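Local coordinates for protein aspergillopepsin II heavy chain (Aspergillus niger var. macrosporus, PDB 1Y43) that serves as the heavy chain of aspergillopepsin II, a fungal acid endopeptidase of the glutamic peptidase G1 family, at residues E3-S8 against L118-D123; A7-G12 against W107-F112; A21-G26 against V65-T70; A40-Y45 against V88-S93; E59-K64 against N81-Q86. All blocks are in the same frame, centred on the assembly; numbering follows the deposited sequence.

In the fold
The chain starts on strand 4-13, which serves two contacts. Interaction 1 closes the longest loop, back to 118-123. Interaction 2 uses the next part of the strand and closes a slightly shorter loop, to 107-112. The other three lie within both loops. Strand 22-32 follows and meets 65-70 in interaction 3. Strand 35-45 meets 88-93 in interaction 4. These two cross along the chain and touch in space. Interaction 5, between 59-64 and 81-86, crosses interaction 3 and falls within interaction 4. Interactions 1 and 2 join strands of the mixed sheet. Interactions 3 and 4 pack that sheet on the three-stranded sheet. Interaction 5 lies at one end of the latter.

Interaction 1: E3-S8 against L118-D123; sequences EEYCAS and LVAFAD
C6 meets A120 and A122 in a short parallel beta bridge, where the chain beyond strand 104-114 returns to strand 4-13 of the mixed sheet. C6 pairs with F121 in this bridge. C6 N donates to A120 O at 2.8 Å, nearly head-on to the carbonyl. A122 N donates to C6 O at 3.0 Å but approaches from above the carbonyl plane, 58° out of it. Both polar backbone atoms of C6 are thus held by the same partner segment. The touching parts run 80° apart end to end, and the pairing is brief.

A120 points its methyl toward 3-8. Its CB lies 3.4 Å from E4 O and 3.5 Å from E3 OE2. A water donates to E4 O and accepts from A120 N, bridging the same two backbones.

Y5 adds the aromatic part. Its CG stands anti to the carbonyl carbon (chi1 -59°), which brings the ring beside A120. Y5 CD2 is 3.6 Å from A120 CB, while Y5 CB packs on the methyl of A122. C6 is also tied to C30 of strand 22-32 by a disulfide. C6 CB touches V119 CG1 at 4.0 Å.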
# COMPACT_ATOMS: atom_id res chain seq x y z
N GLU B 3 -23.32 1.79 8.45
CA GLU B 3 -22.42 1.19 7.41
C GLU B 3 -20.97 1.60 7.68
O GLU B 3 -20.71 2.70 8.16
CB GLU B 3 -22.85 1.67 6.02
CG GLU B 3 -22.15 0.96 4.87
CD GLU B 3 -22.75 1.33 3.53
OE1 GLU B 3 -24.00 1.45 3.43
OE2 GLU B 3 -21.98 1.50 2.56
N GLU B 4 -20.03 0.70 7.40
CA GLU B 4 -18.62 1.00 7.63
C GLU B 4 -17.89 1.16 6.31
O GLU B 4 -18.07 0.37 5.39
CB GLU B 4 -17.96 -0.11 8.45
CG GLU B 4 -16.53 0.22 8.82
CD GLU B 4 -15.93 -0.72 9.83
OE1 GLU B 4 -16.63 -1.64 10.34
OE2 GLU B 4 -14.74 -0.54 10.13
N TYR B 5 -17.06 2.19 6.24
CA TYR B 5 -16.29 2.49 5.05
C TYR B 5 -14.82 2.40 5.38
O TYR B 5 -14.40 2.91 6.41
CB TYR B 5 -16.58 3.92 4.61
CG TYR B 5 -18.02 4.18 4.32
CD1 TYR B 5 -18.91 4.48 5.34
CD2 TYR B 5 -18.49 4.10 3.02
CE1 TYR B 5 -20.25 4.70 5.07
CE2 TYR B 5 -19.83 4.31 2.73
CZ TYR B 5 -20.70 4.61 3.76
OH TYR B 5 -22.04 4.80 3.46
N CYS B 6 -14.03 1.80 4.49
CA CYS B 6 -12.59 1.68 4.73
C CYS B 6 -11.79 1.91 3.46
O CYS B 6 -12.33 1.93 2.35
CB CYS B 6 -12.23 0.27 5.22
SG CYS B 6 -13.04 -0.34 6.73
N ALA B 7 -10.48 2.01 3.63
CA ALA B 7 -9.52 2.15 2.54
C ALA B 7 -8.18 1.71 3.14
O ALA B 7 -8.06 1.60 4.36
CB ALA B 7 -9.46 3.60 2.07
N SER B 8 -7.21 1.40 2.30
CA SER B 8 -5.90 1.01 2.80
C SER B 8 -4.83 1.70 1.94
O SER B 8 -5.07 2.05 0.78
CB SER B 8 -5.73 -0.51 2.72
OG SER B 8 -5.65 -0.94 1.37
N LEU B 118 -16.07 -5.95 -2.32
CA LEU B 118 -15.09 -5.00 -1.80
C LEU B 118 -15.76 -4.21 -0.68
O LEU B 118 -16.99 -4.02 -0.69
CB LEU B 118 -14.63 -4.03 -2.90
CG LEU B 118 -14.06 -4.65 -4.19
CD1 LEU B 118 -13.64 -3.55 -5.13
CD2 LEU B 118 -12.88 -5.57 -3.87
N VAL B 119 -14.96 -3.79 0.28
CA VAL B 119 -15.47 -3.01 1.40
C VAL B 119 -15.96 -1.65 0.88
O VAL B 119 -15.46 -1.14 -0.13
CB VAL B 119 -14.36 -2.83 2.49
CG1 VAL B 119 -13.25 -1.92 2.01
CG2 VAL B 119 -14.96 -2.35 3.80
N ALA B 120 -17.00 -1.10 1.50
CA ALA B 120 -17.51 0.21 1.09
C ALA B 120 -16.30 1.12 1.21
O ALA B 120 -15.60 1.11 2.23
CB ALA B 120 -18.62 0.66 2.02
N PHE B 121 -16.04 1.88 0.15
CA PHE B 121 -14.87 2.75 0.06
C PHE B 121 -14.98 4.09 0.79
O PHE B 121 -15.83 4.92 0.48
CB PHE B 121 -14.57 2.95 -1.42
CG PHE B 121 -13.16 3.34 -1.71
CD1 PHE B 121 -12.09 2.70 -1.09
CD2 PHE B 121 -12.90 4.34 -2.64
CE1 PHE B 121 -10.76 3.05 -1.41
CE2 PHE B 121 -11.60 4.70 -2.96
CZ PHE B 121 -10.52 4.06 -2.35
N ALA B 122 -14.08 4.31 1.74
CA ALA B 122 -14.06 5.53 2.54
C ALA B 122 -13.53 6.77 1.80
O ALA B 122 -12.69 6.67 0.91
CB ALA B 122 -13.24 5.31 3.80
N ASP B 123 -14.05 7.94 2.17
CA ASP B 123 -13.56 9.20 1.62
C ASP B 123 -12.40 9.56 2.56
O ASP B 123 -12.62 9.97 3.70
CB ASP B 123 -14.63 10.29 1.66
CG ASP B 123 -14.13 11.63 1.12
OD1 ASP B 123 -12.91 11.81 0.91
OD2 ASP B 123 -14.98 12.51 0.88
O HOH W 1 -18.68 -2.37 4.02

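Interaction 2: A7-G12 against W107-F112; sequences ASAWVG and WIVEDF
W10 lies beside I108 and E110 across an antiparallel ladder near the centre of the chain, which joins strands 4-13 and 104-114 of the mixed sheet. S8 with E110 and W10 with I108 are the hydrogen-bonded pairs. A9 with V109 and V11 with W107 are the non-hydrogen-bonded ones. W10 N donates to I108 O at 2.8 Å, and I108 N returns a nearly straight bond to W10 O at 2.9 Å.

The side chains of S8, W10, I108 and E110 share one face. W10 and I108 point the same way. CG of W10 sits between its backbone N and carbonyl carbon (chi1 52°), and one face of the indole comes over I108. I108 CB is 3.8 Å from the centroid of the six-membered ring, a CH-pi contact. E110 reaches the edge of the indole with an extended chain. Ring and carboxylate planes are 62° apart. A water near S8 OG, 3.1 Å away, donates weakly to E110 OE1.

On the other face V11 CG1 touches W107 CD1 at 3.5 Å. Strand 107-110 also pairs with another protein chain, and W107 NE1 hydrogen-bonds to the backbone of that chain.

W10 NE1 donates a bent bond to E110 OE1 at 3.0 Å, with the oxygen 27° out of the indole plane. OE1 uses its anti lone pair. The bond ties the carboxylate to the indole edge and should limit rotation of the carboxylate.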
# COMPACT_ATOMS: atom_id res chain seq x y z
N ALA B 7 -10.48 2.01 3.63
CA ALA B 7 -9.52 2.15 2.54
C ALA B 7 -8.18 1.71 3.14
O ALA B 7 -8.06 1.60 4.36
CB ALA B 7 -9.46 3.60 2.07
N SER B 8 -7.21 1.40 2.30
CA SER B 8 -5.90 1.01 2.80
C SER B 8 -4.83 1.70 1.94
O SER B 8 -5.07 2.05 0.78
CB SER B 8 -5.73 -0.51 2.72
OG SER B 8 -5.65 -0.94 1.37
N ALA B 9 -3.65 1.89 2.52
CA ALA B 9 -2.53 2.48 1.79
C ALA B 9 -1.37 1.56 2.10
O ALA B 9 -1.13 1.22 3.27
CB ALA B 9 -2.23 3.88 2.30
N TRP B 10 -0.64 1.16 1.07
CA TRP B 10 0.49 0.26 1.26
C TRP B 10 1.54 0.38 0.16
O TRP B 10 1.30 1.02 -0.86
CB TRP B 10 -0.03 -1.19 1.32
CG TRP B 10 -0.93 -1.59 0.18
CD1 TRP B 10 -2.29 -1.48 0.12
CD2 TRP B 10 -0.53 -2.23 -1.05
NE1 TRP B 10 -2.76 -2.02 -1.05
CE2 TRP B 10 -1.70 -2.49 -1.78
CE3 TRP B 10 0.71 -2.61 -1.58
CZ2 TRP B 10 -1.68 -3.12 -3.03
CZ3 TRP B 10 0.73 -3.24 -2.83
CH2 TRP B 10 -0.46 -3.49 -3.54
N VAL B 11 2.72 -0.19 0.41
CA VAL B 11 3.76 -0.26 -0.60
C VAL B 11 4.01 -1.75 -0.78
O VAL B 11 3.80 -2.56 0.16
CB VAL B 11 5.09 0.45 -0.20
CG1 VAL B 11 4.87 1.93 -0.05
CG2 VAL B 11 5.69 -0.17 1.05
N GLY B 12 4.42 -2.14 -1.97
CA GLY B 12 4.65 -3.54 -2.19
C GLY B 12 5.43 -3.88 -3.44
O GLY B 12 5.76 -3.00 -4.25
N TRP B 107 3.00 1.88 -4.97
CA TRP B 107 2.52 2.72 -3.87
C TRP B 107 1.02 2.77 -4.17
O TRP B 107 0.60 3.40 -5.15
CB TRP B 107 3.14 4.12 -3.97
CG TRP B 107 4.64 4.10 -3.86
CD1 TRP B 107 5.38 4.21 -2.72
CD2 TRP B 107 5.58 3.93 -4.94
NE1 TRP B 107 6.73 4.10 -3.03
CE2 TRP B 107 6.87 3.94 -4.37
CE3 TRP B 107 5.44 3.77 -6.32
CZ2 TRP B 107 8.03 3.78 -5.15
CZ3 TRP B 107 6.59 3.61 -7.10
CH2 TRP B 107 7.87 3.62 -6.50
N ILE B 108 0.22 2.13 -3.32
CA ILE B 108 -1.20 1.97 -3.59
C ILE B 108 -2.19 2.30 -2.47
O ILE B 108 -1.88 2.13 -1.29
CB ILE B 108 -1.45 0.46 -3.97
CG1 ILE B 108 -0.61 0.05 -5.19
CG2 ILE B 108 -2.93 0.16 -4.19
CD1 ILE B 108 -1.05 0.69 -6.51
N VAL B 109 -3.35 2.84 -2.86
CA VAL B 109 -4.47 3.07 -1.97
C VAL B 109 -5.50 2.08 -2.56
O VAL B 109 -5.84 2.14 -3.75
CB VAL B 109 -5.00 4.52 -1.99
CG1 VAL B 109 -6.29 4.61 -1.20
CG2 VAL B 109 -3.97 5.46 -1.38
N GLU B 110 -5.96 1.16 -1.74
CA GLU B 110 -6.86 0.11 -2.20
C GLU B 110 -8.21 -0.01 -1.53
O GLU B 110 -8.38 0.34 -0.36
CB GLU B 110 -6.13 -1.23 -2.06
CG GLU B 110 -6.98 -2.46 -2.37
CD GLU B 110 -6.22 -3.78 -2.23
OE1 GLU B 110 -5.00 -3.78 -1.97
OE2 GLU B 110 -6.87 -4.83 -2.38
N ASP B 111 -9.18 -0.47 -2.32
CA ASP B 111 -10.51 -0.77 -1.80
C ASP B 111 -10.40 -2.30 -1.69
O ASP B 111 -10.48 -3.01 -2.69
CB ASP B 111 -11.60 -0.37 -2.81
CG ASP B 111 -13.00 -0.61 -2.27
OD1 ASP B 111 -13.13 -1.10 -1.13
OD2 ASP B 111 -13.98 -0.31 -2.97
N PHE B 112 -10.12 -2.79 -0.48
CA PHE B 112 -9.92 -4.22 -0.28
C PHE B 112 -11.19 -5.08 -0.20
O PHE B 112 -12.28 -4.58 0.03
CB PHE B 112 -9.02 -4.45 0.94
CG PHE B 112 -9.53 -3.85 2.23
CD1 PHE B 112 -10.39 -4.57 3.04
CD2 PHE B 112 -9.12 -2.57 2.65
CE1 PHE B 112 -10.84 -4.06 4.26
CE2 PHE B 112 -9.56 -2.05 3.86
CZ PHE B 112 -10.42 -2.79 4.67
O HOH W 2 -5.61 -4.01 1.40

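Interaction 3: A21-G26 against V65-T70; sequences AILQTG and VTVEAT
This is apolar packing of two beta sheets, with L23 and T25 facing V65 and V67 in the interior of the beta sandwich. Strand 22-26 belongs to the mixed sheet and strand 65-69 to the three-stranded one. They run roughly antiparallel, at 159°. Their axes come within 6.7 Å, and the contact is made mainly by side chains.

L23 and V67 slide past each other in opposite directions. L23 CG meets V67 CB at 3.7 Å. V67 also sends CG1 to the backbone of the other strand, 3.9 Å from Q24 CA. V67 therefore fits between L23 and T25.

T25 divides its two branches. OG1 stands anti to the backbone N (chi1 -163°) and bonds to W41 O on the neighbouring strand 35-45. This leaves the methyl CG2 for the apolar side, where it lies 3.9 Å from V65 CB and 3.9 Å from V67 CG1. The polar branch is satisfied within its own sheet.

V11 and I13 of strand 4-13 also touch V65 and V67. Strand 65-69 is paired along V65 to E68 with a strand of another protein chain, so the sheet continues across that interface. At the far end of the contact, L23 CD2 rests 3.5 Å from E68 O.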
# COMPACT_ATOMS: atom_id res chain seq x y z
N ALA B 21 2.74 -13.83 -6.27
CA ALA B 21 2.90 -13.31 -4.91
C ALA B 21 2.89 -11.81 -4.87
O ALA B 21 2.99 -11.14 -5.90
CB ALA B 21 4.20 -13.81 -4.30
N ILE B 22 2.72 -11.29 -3.65
CA ILE B 22 2.77 -9.87 -3.37
C ILE B 22 3.33 -9.74 -1.97
O ILE B 22 2.82 -10.36 -1.03
CB ILE B 22 1.40 -9.16 -3.32
CG1 ILE B 22 0.52 -9.53 -4.51
CG2 ILE B 22 1.63 -7.64 -3.29
CD1 ILE B 22 -0.80 -8.79 -4.54
N LEU B 23 4.42 -8.99 -1.84
CA LEU B 23 5.01 -8.71 -0.54
C LEU B 23 4.54 -7.27 -0.28
O LEU B 23 4.94 -6.34 -1.01
CB LEU B 23 6.55 -8.78 -0.59
CG LEU B 23 7.32 -8.16 0.58
CD1 LEU B 23 6.85 -8.72 1.93
CD2 LEU B 23 8.80 -8.39 0.39
N GLN B 24 3.72 -7.07 0.75
CA GLN B 24 3.17 -5.74 1.00
C GLN B 24 2.94 -5.47 2.48
O GLN B 24 2.85 -6.38 3.30
CB GLN B 24 1.82 -5.62 0.28
CG GLN B 24 0.90 -6.79 0.60
CD GLN B 24 -0.39 -6.81 -0.20
OE1 GLN B 24 -0.81 -5.82 -0.79
NE2 GLN B 24 -1.03 -7.95 -0.14
N THR B 25 2.92 -4.19 2.82
CA THR B 25 2.70 -3.78 4.19
C THR B 25 2.05 -2.40 4.15
O THR B 25 2.34 -1.59 3.27
CB THR B 25 4.00 -3.77 5.02
OG1 THR B 25 3.67 -3.74 6.42
CG2 THR B 25 4.87 -2.54 4.70
N GLY B 26 1.13 -2.16 5.08
CA GLY B 26 0.46 -0.88 5.09
C GLY B 26 -0.46 -0.66 6.27
O GLY B 26 -0.37 -1.34 7.29
N VAL B 65 6.61 3.19 5.50
CA VAL B 65 6.47 1.76 5.24
C VAL B 65 7.54 1.30 4.26
O VAL B 65 7.84 1.98 3.27
CB VAL B 65 5.07 1.40 4.68
CG1 VAL B 65 4.03 1.47 5.78
CG2 VAL B 65 4.68 2.33 3.51
N THR B 66 8.05 0.09 4.49
CA THR B 66 9.10 -0.48 3.65
C THR B 66 8.98 -1.99 3.52
O THR B 66 8.72 -2.67 4.51
CB THR B 66 10.48 -0.22 4.31
OG1 THR B 66 10.67 1.18 4.51
CG2 THR B 66 11.61 -0.79 3.47
N VAL B 67 9.12 -2.49 2.29
CA VAL B 67 9.19 -3.94 2.07
C VAL B 67 10.54 -4.17 1.39
O VAL B 67 11.01 -3.35 0.60
CB VAL B 67 8.05 -4.55 1.19
CG1 VAL B 67 6.72 -4.53 1.93
CG2 VAL B 67 7.96 -3.87 -0.16
N GLU B 68 11.19 -5.27 1.75
CA GLU B 68 12.50 -5.62 1.20
C GLU B 68 12.49 -7.12 0.92
O GLU B 68 12.00 -7.91 1.74
CB GLU B 68 13.60 -5.30 2.22
CG GLU B 68 13.81 -3.81 2.50
CD GLU B 68 14.87 -3.56 3.58
OE1 GLU B 68 15.56 -4.53 4.00
OE2 GLU B 68 15.02 -2.39 4.03
N ALA B 69 13.05 -7.51 -0.22
CA ALA B 69 13.13 -8.92 -0.60
C ALA B 69 14.59 -9.32 -0.58
O ALA B 69 15.41 -8.70 -1.26
CB ALA B 69 12.56 -9.12 -2.00
N THR B 70 14.93 -10.33 0.21
CA THR B 70 16.31 -10.81 0.27
C THR B 70 16.52 -11.95 -0.75
O THR B 70 17.66 -12.35 -1.04
CB THR B 70 16.70 -11.23 1.71
OG1 THR B 70 15.72 -12.12 2.24
CG2 THR B 70 16.81 -10.00 2.61

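Interaction 4: A40-Y45 against V88-S93; sequences AWYEWY and VTHTFS
Y42, W44, H90 and F92 form an aromatic cluster between strands 40-45 and 88-92. These run in nearly the same direction and belong to two facing sheets of the sandwich. The link is made by side chains.

Stacking comes first. The rings of Y42 and H90 form an offset stack, with centroids 4.0 Å apart and planes at 10°. H90 CG lies over the centre of the tyrosine ring. H90 CB adds a CH-pi contact to the same ring, 3.9 Å from its centroid. Y42 reaches this place with CG between its backbone N and carbonyl carbon (chi1 61°).

The edge-to-face contact is that of W44 and F92. The six-membered ring of W44 turns its edge to a face of F92, with planes at 69° and centroids 5.1 Å apart. W44 CE3 is 3.6 Å from F92 CG. H90 CD2 lies over the opposite face, so F92 is enclosed between two rings.

Plain apolar contact closes the group. F92 CZ touches Y42 CD1 at 3.6 Å, and L23 of strand 22-32 packs on both W44 and F92.

One polar bond is added from outside. W44 NE1 hydrogen-bonds to G98 O, which anchors the five-membered ring.

The chemistry is that of ring faces and C-H edges. A protonated H90, likely at acid pH, would probably gain from lying flat on the electron-rich tyrosine ring.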
# COMPACT_ATOMS: atom_id res chain seq x y z
N ALA B 40 -2.15 -1.43 11.43
CA ALA B 40 -1.04 -1.69 10.52
C ALA B 40 -1.01 -3.20 10.30
O ALA B 40 -1.32 -3.97 11.21
CB ALA B 40 0.27 -1.20 11.13
N TRP B 41 -0.60 -3.62 9.11
CA TRP B 41 -0.59 -5.04 8.77
C TRP B 41 0.49 -5.38 7.75
O TRP B 41 1.08 -4.49 7.13
CB TRP B 41 -1.96 -5.41 8.17
CG TRP B 41 -2.39 -4.51 7.02
CD1 TRP B 41 -3.14 -3.36 7.11
CD2 TRP B 41 -2.00 -4.62 5.64
NE1 TRP B 41 -3.23 -2.75 5.88
CE2 TRP B 41 -2.54 -3.50 4.96
CE3 TRP B 41 -1.25 -5.55 4.91
CZ2 TRP B 41 -2.34 -3.28 3.59
CZ3 TRP B 41 -1.05 -5.34 3.54
CH2 TRP B 41 -1.60 -4.21 2.90
N TYR B 42 0.75 -6.68 7.58
CA TYR B 42 1.72 -7.15 6.58
C TYR B 42 1.09 -8.36 5.90
O TYR B 42 0.19 -9.00 6.45
CB TYR B 42 3.06 -7.57 7.21
CG TYR B 42 2.96 -8.71 8.20
CD1 TYR B 42 2.97 -10.04 7.77
CD2 TYR B 42 2.84 -8.44 9.57
CE1 TYR B 42 2.86 -11.08 8.69
CE2 TYR B 42 2.73 -9.47 10.49
CZ TYR B 42 2.74 -10.78 10.05
OH TYR B 42 2.62 -11.80 10.97
N GLU B 43 1.58 -8.67 4.70
CA GLU B 43 1.06 -9.81 3.97
C GLU B 43 1.99 -10.26 2.87
O GLU B 43 2.59 -9.43 2.18
CB GLU B 43 -0.30 -9.48 3.35
CG GLU B 43 -0.85 -10.61 2.45
CD GLU B 43 -2.33 -10.44 2.09
OE1 GLU B 43 -2.87 -9.32 2.17
OE2 GLU B 43 -2.95 -11.48 1.75
N TRP B 44 2.17 -11.56 2.76
CA TRP B 44 2.94 -12.12 1.67
C TRP B 44 1.91 -13.00 0.96
O TRP B 44 1.74 -14.18 1.28
CB TRP B 44 4.14 -12.95 2.15
CG TRP B 44 5.06 -13.37 1.01
CD1 TRP B 44 4.71 -14.04 -0.15
CD2 TRP B 44 6.46 -13.12 0.90
NE1 TRP B 44 5.79 -14.20 -0.95
CE2 TRP B 44 6.89 -13.64 -0.34
CE3 TRP B 44 7.40 -12.48 1.72
CZ2 TRP B 44 8.22 -13.56 -0.78
CZ3 TRP B 44 8.72 -12.39 1.29
CH2 TRP B 44 9.12 -12.93 0.05
N TYR B 45 1.14 -12.37 0.07
CA TYR B 45 0.12 -13.06 -0.70
C TYR B 45 0.78 -14.23 -1.43
O TYR B 45 1.87 -14.07 -1.97
CB TYR B 45 -0.49 -12.06 -1.69
CG TYR B 45 -1.50 -12.64 -2.65
CD1 TYR B 45 -1.09 -13.23 -3.85
CD2 TYR B 45 -2.86 -12.60 -2.36
CE1 TYR B 45 -2.01 -13.77 -4.75
CE2 TYR B 45 -3.80 -13.13 -3.25
CZ TYR B 45 -3.37 -13.72 -4.44
OH TYR B 45 -4.29 -14.27 -5.32
N VAL B 88 8.04 -1.55 13.81
CA VAL B 88 7.81 -2.99 13.87
C VAL B 88 8.21 -3.61 12.53
O VAL B 88 7.97 -3.02 11.47
CB VAL B 88 6.32 -3.36 14.20
CG1 VAL B 88 5.96 -2.93 15.63
CG2 VAL B 88 5.35 -2.69 13.22
N THR B 89 8.82 -4.78 12.59
CA THR B 89 9.25 -5.47 11.38
C THR B 89 8.89 -6.93 11.47
O THR B 89 9.08 -7.54 12.51
CB THR B 89 10.81 -5.41 11.17
OG1 THR B 89 11.22 -4.05 10.98
CG2 THR B 89 11.24 -6.24 9.92
N HIS B 90 8.34 -7.48 10.38
CA HIS B 90 8.04 -8.90 10.32
C HIS B 90 9.01 -9.48 9.30
O HIS B 90 9.08 -8.99 8.17
CB HIS B 90 6.62 -9.20 9.86
CG HIS B 90 6.34 -10.67 9.78
ND1 HIS B 90 5.97 -11.42 10.88
CD2 HIS B 90 6.45 -11.55 8.75
CE1 HIS B 90 5.89 -12.69 10.54
NE2 HIS B 90 6.17 -12.79 9.25
N THR B 91 9.79 -10.47 9.71
CA THR B 91 10.75 -11.11 8.82
C THR B 91 10.19 -12.44 8.30
O THR B 91 9.65 -13.24 9.07
CB THR B 91 12.08 -11.36 9.56
OG1 THR B 91 12.63 -10.10 9.97
CG2 THR B 91 13.09 -12.07 8.68
N PHE B 92 10.24 -12.62 6.99
CA PHE B 92 9.79 -13.84 6.34
C PHE B 92 11.08 -14.55 5.96
O PHE B 92 11.67 -14.25 4.92
CB PHE B 92 9.00 -13.51 5.06
CG PHE B 92 7.77 -12.64 5.27
CD1 PHE B 92 6.54 -13.22 5.49
CD2 PHE B 92 7.84 -11.26 5.09
CE1 PHE B 92 5.39 -12.45 5.53
CE2 PHE B 92 6.70 -10.47 5.13
CZ PHE B 92 5.47 -11.07 5.35
N SER B 93 11.54 -15.48 6.79
CA SER B 93 12.80 -16.20 6.55
C SER B 93 12.73 -17.21 5.42
O SER B 93 13.75 -17.70 4.93
CB SER B 93 13.23 -16.92 7.82
OG SER B 93 13.02 -16.08 8.95

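Interaction 5: E59-K64 against N81-Q86; sequences EGDSIK and NLTTGQ. With SO4 (sulfate ion), chain G.
S62 and D61 meet T83, L82 and N81 where strand 62-69 begins beside the end of strand 74-81. I63 and N81 form an antiparallel non-hydrogen-bonded pair, and S62 extends the pairing to L82 and T83.

Hydrogen bonds do most of the work. L82 N donates to S62 O at 2.8 Å. T83 OG1 accepts from S62 N at 2.9 Å, nearly straight, so a threonine hydroxyl takes the place of a strand carbonyl. N81 ND2 donates to D61 OD2 at 3.1 Å. The oxygen lies in the amide plane, but the amide comes from above the carboxylate plane, 48° out of it. D61 OD2 also accepts from S58 N, and N81 ND2 also gives a bond to T56 O. These second bonds fix both groups.

Apolar contacts are fewer. I63 CD1 lies 3.7 Å from N81 CG, against the amide. S62 CB and K64 CB pass near the L82 side chain.

K64 leads away to a bound ion. Fully extended, it puts NZ 3.0 Å from O2 of a sulfate, probably from the crystallisation liquor. Its bond to O4 is weak. S62 to K64 also pair with a strand of another protein chain.

Within 81-86 the turn holds itself. N81 CG is anti to the backbone N (chi1 -175°), and OD1 accepts from T84 N at 3.3 Å. Q86 NE2 donates to T84 OG1. N81 N bonds to Q86 O at 2.7 Å, and Q86 N gives a weak bond back. This is a beta-hairpin turn of four residues, L82 to G85, with an Asx motif at its start, joining strands 74-81 and 86-92.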
# COMPACT_ATOMS: atom_id res chain seq x y z
N GLU B 59 -4.82 9.28 13.61
CA GLU B 59 -5.00 10.24 12.53
C GLU B 59 -3.87 11.27 12.61
O GLU B 59 -3.48 11.70 13.70
CB GLU B 59 -6.35 10.97 12.66
CG GLU B 59 -6.76 11.81 11.45
CD GLU B 59 -6.07 13.18 11.35
OE1 GLU B 59 -5.63 13.72 12.39
OE2 GLU B 59 -5.99 13.73 10.23
N GLY B 60 -3.32 11.62 11.45
CA GLY B 60 -2.28 12.62 11.40
C GLY B 60 -0.86 12.16 11.62
O GLY B 60 0.06 12.94 11.40
N ASP B 61 -0.67 10.92 12.06
CA ASP B 61 0.68 10.42 12.29
C ASP B 61 1.42 10.22 10.98
O ASP B 61 0.81 9.91 9.95
CB ASP B 61 0.63 9.06 13.01
CG ASP B 61 0.23 9.17 14.47
OD1 ASP B 61 0.20 10.29 15.03
OD2 ASP B 61 -0.02 8.11 15.07
N SER B 62 2.74 10.39 11.03
CA SER B 62 3.60 10.19 9.88
C SER B 62 4.09 8.76 9.94
O SER B 62 4.70 8.33 10.93
CB SER B 62 4.78 11.13 9.95
OG SER B 62 4.39 12.43 9.59
N ILE B 63 3.80 8.02 8.88
CA ILE B 63 4.16 6.62 8.81
C ILE B 63 5.14 6.37 7.67
O ILE B 63 5.03 6.99 6.61
CB ILE B 63 2.90 5.77 8.52
CG1 ILE B 63 1.83 6.02 9.58
CG2 ILE B 63 3.24 4.30 8.40
CD1 ILE B 63 2.26 5.75 11.01
N LYS B 64 6.14 5.52 7.91
CA LYS B 64 7.08 5.15 6.86
C LYS B 64 6.95 3.64 6.70
O LYS B 64 7.07 2.89 7.68
CB LYS B 64 8.52 5.52 7.22
CG LYS B 64 9.52 5.15 6.14
CD LYS B 64 10.91 5.66 6.47
CE LYS B 64 11.94 5.22 5.43
NZ LYS B 64 13.32 5.54 5.91
N ASN B 81 6.16 4.32 12.83
CA ASN B 81 5.34 5.48 13.12
C ASN B 81 6.35 6.54 13.55
O ASN B 81 6.84 6.52 14.68
CB ASN B 81 4.36 5.18 14.24
CG ASN B 81 3.40 6.32 14.49
OD1 ASN B 81 3.76 7.50 14.32
ND2 ASN B 81 2.18 6.00 14.87
N LEU B 82 6.70 7.44 12.64
CA LEU B 82 7.68 8.48 12.91
C LEU B 82 7.26 9.42 14.02
O LEU B 82 8.11 9.86 14.79
CB LEU B 82 7.98 9.25 11.63
CG LEU B 82 8.48 8.36 10.49
CD1 LEU B 82 8.70 9.16 9.22
CD2 LEU B 82 9.77 7.69 10.92
N THR B 83 5.96 9.65 14.14
CA THR B 83 5.43 10.55 15.15
C THR B 83 5.66 10.05 16.58
O THR B 83 5.98 10.83 17.47
CB THR B 83 3.91 10.75 14.93
OG1 THR B 83 3.69 11.21 13.60
CG2 THR B 83 3.34 11.75 15.93
N THR B 84 5.50 8.75 16.79
CA THR B 84 5.65 8.18 18.12
C THR B 84 6.98 7.47 18.35
O THR B 84 7.27 7.05 19.47
CB THR B 84 4.53 7.20 18.42
OG1 THR B 84 4.58 6.12 17.47
CG2 THR B 84 3.17 7.88 18.31
N GLY B 85 7.74 7.27 17.28
CA GLY B 85 9.01 6.57 17.40
C GLY B 85 8.90 5.05 17.42
O GLY B 85 9.90 4.38 17.69
N GLN B 86 7.72 4.50 17.16
CA GLN B 86 7.51 3.04 17.16
C GLN B 86 7.88 2.45 15.80
O GLN B 86 7.58 3.04 14.77
CB GLN B 86 6.03 2.66 17.43
CG GLN B 86 5.44 2.98 18.81
CD GLN B 86 3.89 2.89 18.82
OE1 GLN B 86 3.30 2.14 19.60
NE2 GLN B 86 3.25 3.63 17.92
S SO4 G . 14.40 5.60 9.35
O1 SO4 G . 14.06 5.61 10.83
O2 SO4 G . 13.69 6.75 8.68
O3 SO4 G . 15.90 5.75 9.16
O4 SO4 G . 13.94 4.30 8.74